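Local coordinates for protein 83aa long hypothetical transcriptional regulator asnC (Sulfolobus tokodaii, PDB 2ZBC) that probably acts in transcriptional regulation as a stand-alone RAM module, an Lrp/AsnC-type ligand-binding domain that binds isoleucine between its subunits, at residues Glu20-Met25 against Thr29-Val34; Asn58-Leu63 against Arg67-Met72. All blocks are in the same frame, centred on the assembly; numbering follows the deposited sequence.

Contact 1. Residues Glu20-Met25 against Thr29-Val34; sequences ERLKSM and TEVHVV. With ILE (isoleucine), chain J.
Leu22 meets Val31 where helix 15-22 lies over strand 28-34, and these two residues supply most of the 119 Å² buried between Glu20-Met25 and Thr29-Val34. Leu22 is the first residue of its segment to touch the strand. Its CG stands anti to the carbonyl carbon (chi1 -70°), which brings CD1 down onto the strand, and CD1 lies 3.9 Å from CG2 of Val31. Val31 CG2 also lies 4.0 Å from CB of Leu22, so one branch of the valine fills the angle between the base and the end of the leucine, the two side chains crossing at a slant. Val31 CG2 is anti to its own backbone N, while CG1 takes the place between N and the carbonyl carbon (chi1 54°) and approaches Lys23 at CA, 4.5 Å away. Lys23 therefore contributes mainly backbone; its amine leads away from the strand, and its carbonyl O accepts a hydrogen bond from Lys82 of the second subunit. Leu22 to Met25 form a type I turn, seen in the bond from Met25 N to Leu22 O (3.1 Å).

On the strand, NE2 of His32 donates to OE1 of Glu30 (2.7 Å, 165° at the hydrogen), the oxygen lying in the ring plane and using its anti lone pair. ND1 bonds Ser79 of the second subunit, whose strand pairs antiparallel with Glu30, Val31, His32 and Val34, so the sheet runs on across the interface. Val34 O receives the amino group of the bound isoleucine, N to O 3.0 Å. The helix-on-sheet packing of this alpha/beta RAM domain is thus purely apolar here, whereas His32 ND1 and the Val34 carbonyl serve the second subunit and the ligand.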
loop_
_atom_site.group_PDB
_atom_site.type_symbol
_atom_site.label_atom_id
_atom_site.label_comp_id
_atom_site.label_asym_id
_atom_site.label_seq_id
_atom_site.Cartn_x
_atom_site.Cartn_y
_atom_site.Cartn_z
ATOM N N GLU A 20 6.190 25.634 5.160
ATOM C CA GLU A 20 6.529 26.896 5.828
ATOM C C GLU A 20 6.760 26.736 7.357
ATOM O O GLU A 20 7.694 27.292 7.867
ATOM C CB GLU A 20 5.446 27.944 5.559
ATOM C CG GLU A 20 5.529 29.305 6.292
ATOM C CD GLU A 20 4.449 30.326 5.786
ATOM O OE1 GLU A 20 3.166 30.019 5.718
ATOM O OE2 GLU A 20 4.911 31.456 5.421
ATOM N N ARG A 21 5.917 25.960 8.041
ATOM C CA ARG A 21 6.073 25.713 9.478
ATOM C C ARG A 21 7.364 24.970 9.710
ATOM O O ARG A 21 8.193 25.347 10.574
ATOM C CB ARG A 21 4.939 24.876 10.004
ATOM C CG ARG A 21 3.554 25.622 9.989
ATOM C CD ARG A 21 2.393 24.815 10.604
ATOM N NE ARG A 21 1.123 25.502 10.387
ATOM C CZ ARG A 21 0.702 26.482 11.187
ATOM N NH1 ARG A 21 1.390 26.809 12.302
ATOM N NH2 ARG A 21 -0.420 27.062 10.922
ATOM N N LEU A 22 7.575 23.922 8.885
ATOM C CA LEU A 22 8.717 23.070 9.076
ATOM C C LEU A 22 10.047 23.807 8.966
ATOM O O LEU A 22 11.017 23.480 9.744
ATOM C CB LEU A 22 8.688 21.811 8.212
ATOM C CG LEU A 22 7.634 20.792 8.619
ATOM C CD1 LEU A 22 7.364 19.860 7.386
ATOM C CD2 LEU A 22 7.941 20.016 9.905
ATOM N N LYS A 23 10.127 24.765 8.051
ATOM C CA LYS A 23 11.375 25.532 7.812
ATOM C C LYS A 23 11.985 26.128 9.079
ATOM O O LYS A 23 13.203 26.299 9.145
ATOM C CB LYS A 23 11.146 26.791 6.919
ATOM C CG LYS A 23 10.658 26.568 5.593
ATOM C CD LYS A 23 10.702 27.873 4.693
ATOM C CE LYS A 23 10.228 29.180 5.382
ATOM N NZ LYS A 23 9.680 30.251 4.420
ATOM N N SER A 24 11.151 26.474 10.051
ATOM C CA SER A 24 11.558 27.279 11.218
ATOM C C SER A 24 12.056 26.432 12.353
ATOM O O SER A 24 12.546 26.947 13.350
ATOM C CB SER A 24 10.381 28.093 11.751
ATOM O OG SER A 24 10.163 29.103 10.812
HETATM N N MSE A 25 11.951 25.127 12.211
HETATM C CA MSE A 25 12.265 24.266 13.356
HETATM C C MSE A 25 13.725 23.742 13.177
HETATM O O MSE A 25 14.097 23.308 12.087
HETATM C CB MSE A 25 11.202 23.193 13.481
HETATM C CG MSE A 25 9.674 23.637 14.188
HETATM SE SE MSE A 25 8.699 22.259 13.299
HETATM C CE MSE A 25 9.787 21.532 12.121
ATOM N N THR A 29 16.562 19.586 9.359
ATOM C CA THR A 29 17.737 19.986 8.628
ATOM C C THR A 29 17.522 20.073 7.136
ATOM O O THR A 29 18.297 20.790 6.444
ATOM C CB THR A 29 18.914 19.083 8.902
ATOM O OG1 THR A 29 18.637 17.763 8.399
ATOM C CG2 THR A 29 19.090 18.920 10.438
ATOM N N GLU A 30 16.473 19.380 6.631
ATOM C CA GLU A 30 16.008 19.644 5.268
ATOM C C GLU A 30 14.511 19.399 5.185
ATOM O O GLU A 30 13.940 18.579 5.921
ATOM C CB GLU A 30 16.568 18.719 4.152
ATOM C CG GLU A 30 17.900 18.149 4.363
ATOM C CD GLU A 30 18.264 17.092 3.332
ATOM O OE1 GLU A 30 17.653 16.930 2.193
ATOM O OE2 GLU A 30 19.266 16.485 3.707
ATOM N N VAL A 31 13.929 20.012 4.172
ATOM C CA VAL A 31 12.471 19.847 3.954
ATOM C C VAL A 31 12.195 20.122 2.485
ATOM O O VAL A 31 12.723 21.053 1.873
ATOM C CB VAL A 31 11.668 20.719 4.940
ATOM C CG1 VAL A 31 12.082 22.182 4.895
ATOM C CG2 VAL A 31 10.175 20.620 4.751
ATOM N N HIS A 32 11.370 19.269 1.892
ATOM C CA HIS A 32 11.113 19.356 0.472
ATOM C C HIS A 32 9.662 19.000 0.226
ATOM O O HIS A 32 9.239 17.962 0.704
ATOM C CB HIS A 32 11.999 18.335 -0.302
ATOM C CG HIS A 32 13.458 18.270 0.118
ATOM N ND1 HIS A 32 14.415 19.134 -0.379
ATOM C CD2 HIS A 32 14.124 17.406 0.912
ATOM C CE1 HIS A 32 15.592 18.841 0.156
ATOM N NE2 HIS A 32 15.447 17.805 0.957
ATOM N N VAL A 33 8.915 19.748 -0.593
ATOM C CA VAL A 33 7.614 19.185 -1.086
ATOM C C VAL A 33 7.971 18.360 -2.321
ATOM O O VAL A 33 8.852 18.735 -3.133
ATOM C CB VAL A 33 6.597 20.301 -1.472
ATOM C CG1 VAL A 33 5.227 19.850 -1.976
ATOM C CG2 VAL A 33 6.352 21.217 -0.319
ATOM N N VAL A 34 7.191 17.309 -2.529
ATOM C CA VAL A 34 7.420 16.284 -3.519
ATOM C C VAL A 34 6.167 15.796 -4.189
ATOM O O VAL A 34 5.088 15.796 -3.617
ATOM C CB VAL A 34 8.152 15.059 -2.946
ATOM C CG1 VAL A 34 9.631 15.337 -2.660
ATOM C CG2 VAL A 34 7.412 14.470 -1.781
HETATM N N ILE J . 2.290 14.681 -3.389
HETATM C CA ILE J . 1.146 15.429 -4.010
HETATM C C ILE J . 0.832 14.953 -5.367
HETATM O O ILE J . 1.667 14.196 -5.908
HETATM C CB ILE J . 1.356 16.951 -3.977
HETATM C CG1 ILE J . 2.387 17.452 -5.010
HETATM C CG2 ILE J . 1.659 17.398 -2.611
HETATM C CD1 ILE J . 2.461 18.988 -5.108
HETATM O OXT ILE J . -0.279 15.303 -5.789
#

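Contact 2. Residues Asn58-Leu63 against Arg67-Met72; sequences NTIRKL and RSTLTM. With ILE (isoleucine), chain I.
Arg61 reaches Thr69 through the length of its side chain, which starts beside the strand and turns in toward it. Beyond CB, CG stands anti to the carbonyl carbon and packs 3.7 Å from CG2 of Thr69. CD comes next, 3.3 Å from Thr69 OG1, and the bend at chi3 (62°) then swings the guanidinium across the bound isoleucine: NE lies 3.8 Å from the ligand CB, and the ligand CG2 sits over one face of the group, offset toward its rim. NH1 completes the chain, donating to Thr69 OG1 (2.9 Å, 156° at the hydrogen), close to the guanidinium plane, and to a water that also accepts from Thr69 N. That threonine hydroxyl in turn donates to OXT of the isoleucine, at 2.6 Å, so Arg61 packs against the ligand and also steadies the hydroxyl that holds its carboxylate. Thr71 adds OG1 to the same oxygen (2.8 Å), and its backbone N binds the ligand O. With an alanine here in place of Arg61, Thr69 OG1 is likely to lose the NH1 donor, and Glu15 of the fourth subunit its positive mate at NE. Ile60, which also packs on Phe55 of helix 49-60, meets Thr69 CG2 with its CG2, so the end of that helix rests on strand 66-75, whose backbone pairs with strand 3-10.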
loop_
_atom_site.group_PDB
_atom_site.type_symbol
_atom_site.label_atom_id
_atom_site.label_comp_id
_atom_site.label_asym_id
_atom_site.label_seq_id
_atom_site.Cartn_x
_atom_site.Cartn_y
_atom_site.Cartn_z
ATOM N N ASN A 58 4.774 15.286 19.099
ATOM C CA ASN A 58 4.232 16.500 19.690
ATOM C C ASN A 58 4.346 17.798 18.913
ATOM O O ASN A 58 3.756 18.785 19.298
ATOM C CB ASN A 58 4.609 16.618 21.227
ATOM C CG ASN A 58 4.036 15.459 22.046
ATOM O OD1 ASN A 58 4.750 14.749 22.759
ATOM N ND2 ASN A 58 2.785 15.258 21.939
ATOM N N THR A 59 5.137 17.811 17.861
ATOM C CA THR A 59 5.265 18.942 16.974
ATOM C C THR A 59 4.783 18.509 15.643
ATOM O O THR A 59 3.687 18.900 15.292
ATOM C CB THR A 59 6.698 19.499 16.955
ATOM O OG1 THR A 59 7.059 19.858 18.315
ATOM C CG2 THR A 59 6.810 20.709 16.187
ATOM N N ILE A 60 5.501 17.645 14.919
ATOM C CA ILE A 60 5.158 17.421 13.501
ATOM C C ILE A 60 3.720 16.908 13.387
ATOM O O ILE A 60 2.893 17.480 12.606
ATOM C CB ILE A 60 6.096 16.388 12.759
ATOM C CG1 ILE A 60 7.561 16.775 12.749
ATOM C CG2 ILE A 60 5.659 16.271 11.253
ATOM C CD1 ILE A 60 8.408 15.865 11.867
ATOM N N ARG A 61 3.416 15.840 14.140
ATOM C CA ARG A 61 2.071 15.244 14.107
ATOM C C ARG A 61 0.918 16.057 14.735
ATOM O O ARG A 61 -0.236 15.588 14.741
ATOM C CB ARG A 61 2.067 13.822 14.691
ATOM C CG ARG A 61 2.821 12.886 13.798
ATOM C CD ARG A 61 3.134 11.550 14.354
ATOM N NE ARG A 61 2.033 10.704 14.704
ATOM C CZ ARG A 61 1.363 9.945 13.858
ATOM N NH1 ARG A 61 1.679 9.916 12.573
ATOM N NH2 ARG A 61 0.404 9.178 14.317
ATOM N N LYS A 62 1.253 17.191 15.344
ATOM C CA LYS A 62 0.255 18.125 15.812
ATOM C C LYS A 62 0.151 19.384 14.966
ATOM O O LYS A 62 -0.641 20.260 15.301
ATOM C CB LYS A 62 0.484 18.388 17.295
ATOM C CG LYS A 62 0.074 17.136 18.097
ATOM C CD LYS A 62 0.205 17.247 19.597
ATOM C CE LYS A 62 -0.264 15.980 20.376
ATOM N NZ LYS A 62 -1.709 16.140 20.879
ATOM N N LEU A 63 0.944 19.535 13.923
ATOM C CA LEU A 63 0.873 20.743 13.114
ATOM C C LEU A 63 -0.433 20.758 12.336
ATOM O O LEU A 63 -0.842 19.713 11.793
ATOM C CB LEU A 63 2.009 20.799 12.104
ATOM C CG LEU A 63 3.461 20.944 12.634
ATOM C CD1 LEU A 63 4.379 20.947 11.478
ATOM C CD2 LEU A 63 3.668 22.171 13.567
ATOM N N ARG A 67 -1.668 15.224 8.129
ATOM C CA ARG A 67 -2.547 14.092 8.200
ATOM C C ARG A 67 -1.880 12.798 8.718
ATOM O O ARG A 67 -2.402 12.059 9.632
ATOM C CB ARG A 67 -3.088 13.830 6.801
ATOM C CG ARG A 67 -3.970 12.625 6.716
ATOM C CD ARG A 67 -4.371 12.315 5.248
ATOM N NE ARG A 67 -5.337 13.303 4.790
ATOM C CZ ARG A 67 -5.755 13.434 3.514
ATOM N NH1 ARG A 67 -5.217 12.668 2.551
ATOM N NH2 ARG A 67 -6.660 14.377 3.229
ATOM N N SER A 68 -0.773 12.483 8.090
ATOM C CA SER A 68 -0.007 11.302 8.476
ATOM C C SER A 68 1.480 11.547 8.338
ATOM O O SER A 68 1.944 12.467 7.622
ATOM C CB SER A 68 -0.506 10.130 7.637
ATOM O OG SER A 68 -0.142 10.228 6.320
ATOM N N THR A 69 2.234 10.733 9.063
ATOM C CA THR A 69 3.709 10.697 8.951
ATOM C C THR A 69 4.184 9.245 8.962
ATOM O O THR A 69 3.607 8.390 9.665
ATOM C CB THR A 69 4.380 11.479 10.078
ATOM O OG1 THR A 69 4.103 10.830 11.335
ATOM C CG2 THR A 69 3.864 12.875 10.208
ATOM N N LEU A 70 5.274 9.008 8.228
ATOM C CA LEU A 70 5.954 7.740 8.220
ATOM C C LEU A 70 7.436 8.046 8.501
ATOM O O LEU A 70 8.100 8.634 7.638
ATOM C CB LEU A 70 5.785 7.128 6.840
ATOM C CG LEU A 70 6.118 5.662 6.624
ATOM C CD1 LEU A 70 5.633 5.157 5.299
ATOM C CD2 LEU A 70 7.533 5.384 6.751
ATOM N N THR A 71 7.924 7.655 9.650
ATOM C CA THR A 71 9.317 7.976 10.105
ATOM C C THR A 71 10.187 6.786 9.826
ATOM O O THR A 71 9.876 5.693 10.234
ATOM C CB THR A 71 9.319 8.312 11.639
ATOM O OG1 THR A 71 8.511 9.473 11.872
ATOM C CG2 THR A 71 10.784 8.649 12.203
HETATM N N MSE A 72 11.261 7.022 9.093
HETATM C CA MSE A 72 12.179 6.020 8.723
HETATM C C MSE A 72 13.436 6.317 9.576
HETATM O O MSE A 72 14.134 7.286 9.324
HETATM C CB MSE A 72 12.489 6.176 7.232
HETATM C CG MSE A 72 11.190 5.863 6.361
HETATM SE SE MSE A 72 11.718 5.874 4.477
HETATM C CE MSE A 72 11.883 7.745 4.292
HETATM N N ILE I . 4.310 5.796 13.300
HETATM C CA ILE I . 4.449 7.284 13.245
HETATM C C ILE I . 5.661 7.740 12.406
HETATM O O ILE I . 6.424 6.816 12.000
HETATM C CB ILE I . 4.586 7.850 14.647
HETATM C CG1 ILE I . 5.949 7.539 15.256
HETATM C CG2 ILE I . 3.576 7.192 15.542
HETATM C CD1 ILE I . 6.057 8.045 16.652
HETATM O OXT ILE I . 5.817 8.989 12.162
HETATM O O HOH W 1 0.502 8.633 10.366
#

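From the N terminus, strand 3-10 and helix 15-22 come first, and contact 1 then closes the short connection from that helix back to strand 28-34, an outermost strand of the four-stranded sheet within this chain. After strand 40-45 and helix 49-60, contact 2 does the same between the second helix and strand 66-75, the other outermost strand within the chain. The two loops follow in series, neither nested nor crossing, with centres 13 Å apart. They nevertheless touch: Met25 SE lies 3.8 Å from Thr59 CG2, and Leu22 CD2 packs on Leu63 CD1. Both helix ends thus meet each other over the same sheet, as in the ferredoxin-like fold of this family.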